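Local coordinates for protein geranylgeranyl pyrophosphate synthase (Corynebacterium glutamicum, PDB 3LMD) that probably condenses allylic and isopentenyl diphosphates into longer prenyl diphosphates, a magnesium-dependent step of isoprenoid biosynthesis, at residues L69-G74 against A110-D115; G170-G175 against G201-S206. All blocks are in the same frame, centred on the assembly; numbering follows the deposited sequence. Where two conformers were deposited one is given.

In the fold
Both contacts belong to the all-helical isoprenyl diphosphate synthase fold, with centres about 16 Å apart. Interaction 1 is a surface contact in which the loop after helix 60-69 meets helix 95-118. It mixes backbone, phenol, guanidinium and methyl groups. Interaction 2 lies deeper and is partly buried: helices 159-181 and 188-214 pack through aliphatic carbons alone. Helix 95-118 connects the two, because T111 of interaction 1 also packs on L172 of interaction 2, OG1 to CD1 at 3.7 Å. D115, a calcium ligand seen in this protein, lies in the helical segment of interaction 1, its side chain about 8 Å from that of L172.

Interaction 1: L69-G74 against A110-D115; sequences LTRAGG and ATLYHD
T70 turns its hydroxyl back onto the end of helix 60-69, where OG1 is hydrogen-bonded to the carbonyl O of V66, and meets Y113 chiefly with its backbone: T70 CA lies 3.9 Å from Y113 OH. In this terpene-synthase-type fold the loop leaving helix 60-69 passes the side of helix 95-118, at whose C-terminal end the first aspartate-rich motif begins. The loop runs on into the Gly-Gly-Lys-Arg sequence, which in relatives helps bind isopentenyl diphosphate.

Y113 does most of the reaching from the helix. Its CG is anti to the carbonyl carbon (chi1 -59°), and the ring runs out from the helix, bringing the phenol oxygen against the backbone of L69 and T70. Y113 OH approaches L69 O at 3.6 Å, too far for a hydrogen bond, and the carbonyl oxygen sits obliquely to the ring. The L69 side chain adds a loose apolar touch, CB to CZ of Y113 at 4.4 Å. Helix 132-157 borders this corner, with A142 against L69 and L146 against Y113.

R71 stretches from the loop to L112, the residue before Y113. Its CG stands between the backbone N and the carbonyl carbon (chi1 61°), and from there the chain runs extended to NE, crossing the leucine at about a right angle. The R71 side chain is poorly ordered, and its exact place deserves caution. Further along the helix D115 OD1 is hydrogen-bonded to Q176 NE2, away from the loop; calcium is seen on D115 in this protein, though none is bound to this chain. Of the two leucine methyls, CD1 makes the contact: L112 CD1 lies over one face of the guanidinium, 3.5 Å from R71 NH2.

Interaction 2: G170-G175 against G201-S206; sequences GELVTG and GVLIAS
E171 meets V202 with its CB, while its flat carboxylate stays out of the contact: the chain is bent at chi2 (-61°), and OE1 has a long, weak ion pair with R197 NH1, five residues before V202. The other flat group in play is the G170 carbonyl, which is used from both faces. T174 N reaches G170 O at 2.9 Å from one side of the carbonyl plane as the ordinary helix bond. From the opposite side comes the T174 hydroxyl, whose OG1 donates to G170 O at 2.7 Å from 37° out of the plane. Two donors thus grip this oxygen, and the buried hydroxyl is turned back onto its own helix.

Across the interface the chemistry is wholly aliphatic. Helices 159-181 and 188-214 follow each other in the chain and form an antiparallel helical hairpin; over these segments their axes come within 9.6 Å at 161°. V202 is directed toward the partner helix from its CA, both its methyls 3.9 Å from E171 CB. Its CG2 also serves L172, lying 4.1 Å from L172 CG as the two side chains slide past each other in opposite directions.

Both methyls of L172 reach L203. The L203 side chain also touches V104 and H108 of helix 95-118, and T107 and T111 of the same helix touch L172. Of the two L172 methyls, CD2 approaches the CB of L203, while CD1 meets L203 CD2 at 4.1 Å.

Interaction 1: L69-G74 against A110-D115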
loop_
_atom_site.group_PDB
_atom_site.type_symbol
_atom_site.label_atom_id
_atom_site.label_comp_id
_atom_site.label_asym_id
_atom_site.label_seq_id
_atom_site.Cartn_x
_atom_site.Cartn_y
_atom_site.Cartn_z
ATOM N N LEU A 69 1.988 -2.551 17.077
ATOM C CA LEU A 69 2.367 -3.609 16.141
ATOM C C LEU A 69 3.869 -3.659 15.946
ATOM O O LEU A 69 4.399 -4.618 15.403
ATOM C CB LEU A 69 1.720 -3.378 14.775
ATOM C CG LEU A 69 0.285 -3.835 14.543
ATOM C CD1 LEU A 69 -0.225 -3.267 13.223
ATOM C CD2 LEU A 69 0.219 -5.356 14.541
ATOM N N THR A 70 4.558 -2.611 16.375
ATOM C CA THR A 70 6.001 -2.546 16.194
ATOM C C THR A 70 6.675 -3.487 17.177
ATOM O O THR A 70 6.665 -3.246 18.384
ATOM C CB THR A 70 6.532 -1.106 16.373
ATOM O OG1 THR A 70 5.971 -0.267 15.353
ATOM C CG2 THR A 70 8.054 -1.071 16.279
ATOM N N ARG A 71 7.246 -4.569 16.653
ATOM C CA ARG A 71 7.866 -5.597 17.480
ATOM C C ARG A 71 9.344 -5.302 17.731
ATOM O O ARG A 71 10.183 -5.551 16.866
ATOM C CB ARG A 71 7.718 -6.965 16.808
ATOM C CG ARG A 71 8.388 -7.040 15.440
ATOM C CD ARG A 71 8.272 -8.425 14.809
ATOM N NE ARG A 71 9.178 -8.564 13.665
ATOM C CZ ARG A 71 9.164 -9.591 12.814
ATOM N NH1 ARG A 71 8.281 -10.581 12.963
ATOM N NH2 ARG A 71 10.032 -9.626 11.809
ATOM N N ALA A 72 9.665 -4.770 18.909
ATOM C CA ALA A 72 11.062 -4.572 19.279
ATOM C C ALA A 72 11.881 -5.682 18.624
ATOM O O ALA A 72 11.726 -6.858 18.960
ATOM C CB ALA A 72 11.229 -4.598 20.795
ATOM N N GLY A 73 12.741 -5.310 17.679
ATOM C CA GLY A 73 13.420 -6.296 16.841
ATOM C C GLY A 73 14.785 -6.758 17.317
ATOM O O GLY A 73 14.987 -7.938 17.598
ATOM N N GLY A 74 15.727 -5.826 17.407
ATOM C CA GLY A 74 17.125 -6.169 17.653
ATOM C C GLY A 74 17.992 -5.580 16.552
ATOM O O GLY A 74 18.164 -4.362 16.480
ATOM N N ALA A 110 5.976 -2.953 6.233
ATOM C CA ALA A 110 4.630 -2.839 5.615
ATOM C C ALA A 110 4.190 -4.184 5.072
ATOM O O ALA A 110 3.060 -4.617 5.255
ATOM C CB ALA A 110 4.629 -1.780 4.494
ATOM N N THR A 111 5.127 -4.813 4.390
ATOM C CA THR A 111 5.016 -6.150 3.818
ATOM C C THR A 111 4.611 -7.215 4.811
ATOM O O THR A 111 3.698 -8.014 4.551
ATOM C CB THR A 111 6.413 -6.483 3.248
ATOM O OG1 THR A 111 6.373 -6.322 1.842
ATOM C CG2 THR A 111 6.914 -7.859 3.675
ATOM N N LEU A 112 5.292 -7.222 5.953
ATOM C CA LEU A 112 4.934 -8.081 7.059
ATOM C C LEU A 112 3.529 -7.855 7.566
ATOM O O LEU A 112 2.802 -8.804 7.861
ATOM C CB LEU A 112 5.898 -7.892 8.236
ATOM C CG LEU A 112 7.277 -8.533 8.077
ATOM C CD1 LEU A 112 8.164 -8.170 9.286
ATOM C CD2 LEU A 112 7.173 -10.056 7.905
ATOM N N TYR A 113 3.150 -6.603 7.741
ATOM C CA TYR A 113 1.818 -6.330 8.259
ATOM C C TYR A 113 0.753 -6.868 7.318
ATOM O O TYR A 113 -0.241 -7.451 7.773
ATOM C CB TYR A 113 1.647 -4.844 8.546
ATOM C CG TYR A 113 2.680 -4.374 9.544
ATOM C CD1 TYR A 113 3.486 -5.305 10.210
ATOM C CD2 TYR A 113 2.867 -3.029 9.823
ATOM C CE1 TYR A 113 4.454 -4.911 11.135
ATOM C CE2 TYR A 113 3.834 -2.616 10.760
ATOM C CZ TYR A 113 4.618 -3.570 11.413
ATOM O OH TYR A 113 5.581 -3.196 12.334
ATOM N N HIS A 114 0.949 -6.735 6.004
ATOM C CA HIS A 114 -0.039 -7.289 5.062
ATOM C C HIS A 114 0.051 -8.810 4.977
ATOM O O HIS A 114 -0.953 -9.496 4.809
ATOM C CB HIS A 114 0.114 -6.684 3.668
ATOM C CG HIS A 114 -0.390 -5.276 3.562
ATOM N ND1 HIS A 114 -0.799 -4.543 4.659
ATOM C CD2 HIS A 114 -0.547 -4.467 2.489
ATOM C CE1 HIS A 114 -1.190 -3.342 4.261
ATOM N NE2 HIS A 114 -1.049 -3.272 2.949
ATOM N N ASP A 115 1.261 -9.338 5.065
ATOM C CA ASP A 115 1.449 -10.795 5.126
ATOM C C ASP A 115 0.760 -11.421 6.310
ATOM O O ASP A 115 0.106 -12.448 6.166
ATOM C CB ASP A 115 2.925 -11.150 5.239
ATOM C CG ASP A 115 3.522 -11.502 3.929
ATOM O OD1 ASP A 115 2.743 -11.705 2.977
ATOM O OD2 ASP A 115 4.769 -11.590 3.850
#

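Interaction 2: G170-G175 against G201-S206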
loop_
_atom_site.group_PDB
_atom_site.type_symbol
_atom_site.label_atom_id
_atom_site.label_comp_id
_atom_site.label_asym_id
_atom_site.label_seq_id
_atom_site.Cartn_x
_atom_site.Cartn_y
_atom_site.Cartn_z
ATOM N N GLY A 170 6.406 -3.909 -6.475
ATOM C CA GLY A 170 5.578 -4.725 -7.398
ATOM C C GLY A 170 5.981 -6.210 -7.371
ATOM O O GLY A 170 5.135 -7.104 -7.326
ATOM N N GLU A 171 7.275 -6.469 -7.391
ATOM C CA GLU A 171 7.774 -7.856 -7.219
ATOM C C GLU A 171 7.412 -8.496 -5.902
ATOM O O GLU A 171 7.024 -9.677 -5.884
ATOM C CB GLU A 171 9.297 -7.948 -7.404
ATOM C CG GLU A 171 9.706 -7.735 -8.844
ATOM C CD GLU A 171 9.097 -8.788 -9.742
ATOM O OE1 GLU A 171 9.534 -9.952 -9.636
ATOM O OE2 GLU A 171 8.172 -8.465 -10.530
ATOM N N LEU A 172 7.563 -7.751 -4.800
ATOM C CA LEU A 172 7.233 -8.290 -3.482
ATOM C C LEU A 172 5.777 -8.664 -3.446
ATOM O O LEU A 172 5.420 -9.698 -2.899
ATOM C CB LEU A 172 7.463 -7.262 -2.346
ATOM C CG LEU A 172 8.839 -6.920 -1.784
ATOM C CD1 LEU A 172 8.763 -5.680 -0.909
ATOM C CD2 LEU A 172 9.393 -8.045 -0.968
ATOM N N VAL A 173 4.924 -7.796 -3.995
ATOM C CA VAL A 173 3.489 -8.047 -3.974
ATOM C C VAL A 173 3.187 -9.259 -4.878
ATOM O O VAL A 173 2.345 -10.097 -4.559
ATOM C CB VAL A 173 2.676 -6.822 -4.458
ATOM C CG1 VAL A 173 1.204 -7.216 -4.607
ATOM C CG2 VAL A 173 2.794 -5.664 -3.418
ATOM N N THR A 174 3.905 -9.345 -5.992
ATOM C CA THR A 174 3.717 -10.463 -6.933
ATOM C C THR A 174 4.082 -11.770 -6.212
ATOM O O THR A 174 3.367 -12.756 -6.329
ATOM C CB THR A 174 4.544 -10.275 -8.225
ATOM O OG1 THR A 174 4.087 -9.095 -8.896
ATOM C CG2 THR A 174 4.436 -11.500 -9.188
ATOM N N GLY A 175 5.179 -11.769 -5.456
ATOM C CA GLY A 175 5.583 -12.967 -4.697
ATOM C C GLY A 175 4.542 -13.399 -3.688
ATOM O O GLY A 175 4.255 -14.597 -3.547
ATOM N N GLY A 201 14.160 -12.183 -1.928
ATOM C CA GLY A 201 15.413 -11.751 -2.576
ATOM C C GLY A 201 15.367 -10.303 -3.034
ATOM O O GLY A 201 16.367 -9.562 -2.889
ATOM N N VAL A 202 14.231 -9.872 -3.611
ATOM C CA VAL A 202 14.261 -8.587 -4.330
ATOM C C VAL A 202 14.483 -7.425 -3.368
ATOM O O VAL A 202 15.050 -6.395 -3.749
ATOM C CB VAL A 202 12.986 -8.243 -5.196
ATOM C CG1 VAL A 202 12.895 -9.124 -6.436
ATOM C CG2 VAL A 202 11.700 -8.264 -4.326
ATOM N N LEU A 203 14.028 -7.561 -2.135
ATOM C CA LEU A 203 14.165 -6.436 -1.210
ATOM C C LEU A 203 15.581 -6.350 -0.627
ATOM O O LEU A 203 16.081 -5.256 -0.339
ATOM C CB LEU A 203 13.135 -6.515 -0.091
ATOM C CG LEU A 203 13.002 -5.308 0.843
ATOM C CD1 LEU A 203 12.727 -3.963 0.116
ATOM C CD2 LEU A 203 11.812 -5.650 1.805
ATOM N N ILE A 204 16.227 -7.495 -0.453
ATOM C CA ILE A 204 17.632 -7.480 -0.023
ATOM C C ILE A 204 18.491 -6.930 -1.166
ATOM O O ILE A 204 19.371 -6.095 -0.940
ATOM C CB ILE A 204 18.080 -8.890 0.422
ATOM C CG1 ILE A 204 17.243 -9.325 1.632
ATOM C CG2 ILE A 204 19.558 -8.921 0.802
ATOM C CD1 ILE A 204 17.430 -10.800 1.966
ATOM N N ALA A 205 18.209 -7.366 -2.393
ATOM C CA ALA A 205 18.846 -6.814 -3.586
ATOM C C ALA A 205 18.660 -5.299 -3.626
ATOM O O ALA A 205 19.596 -4.563 -3.946
ATOM C CB ALA A 205 18.282 -7.459 -4.885
ATOM N N SER A 206 17.454 -4.840 -3.287
ATOM C CA SER A 206 17.156 -3.414 -3.294
ATOM C C SER A 206 17.983 -2.640 -2.264
ATOM O O SER A 206 18.394 -1.530 -2.516
ATOM C CB SER A 206 15.646 -3.186 -3.016
ATOM O OG SER A 206 15.386 -1.817 -2.839
#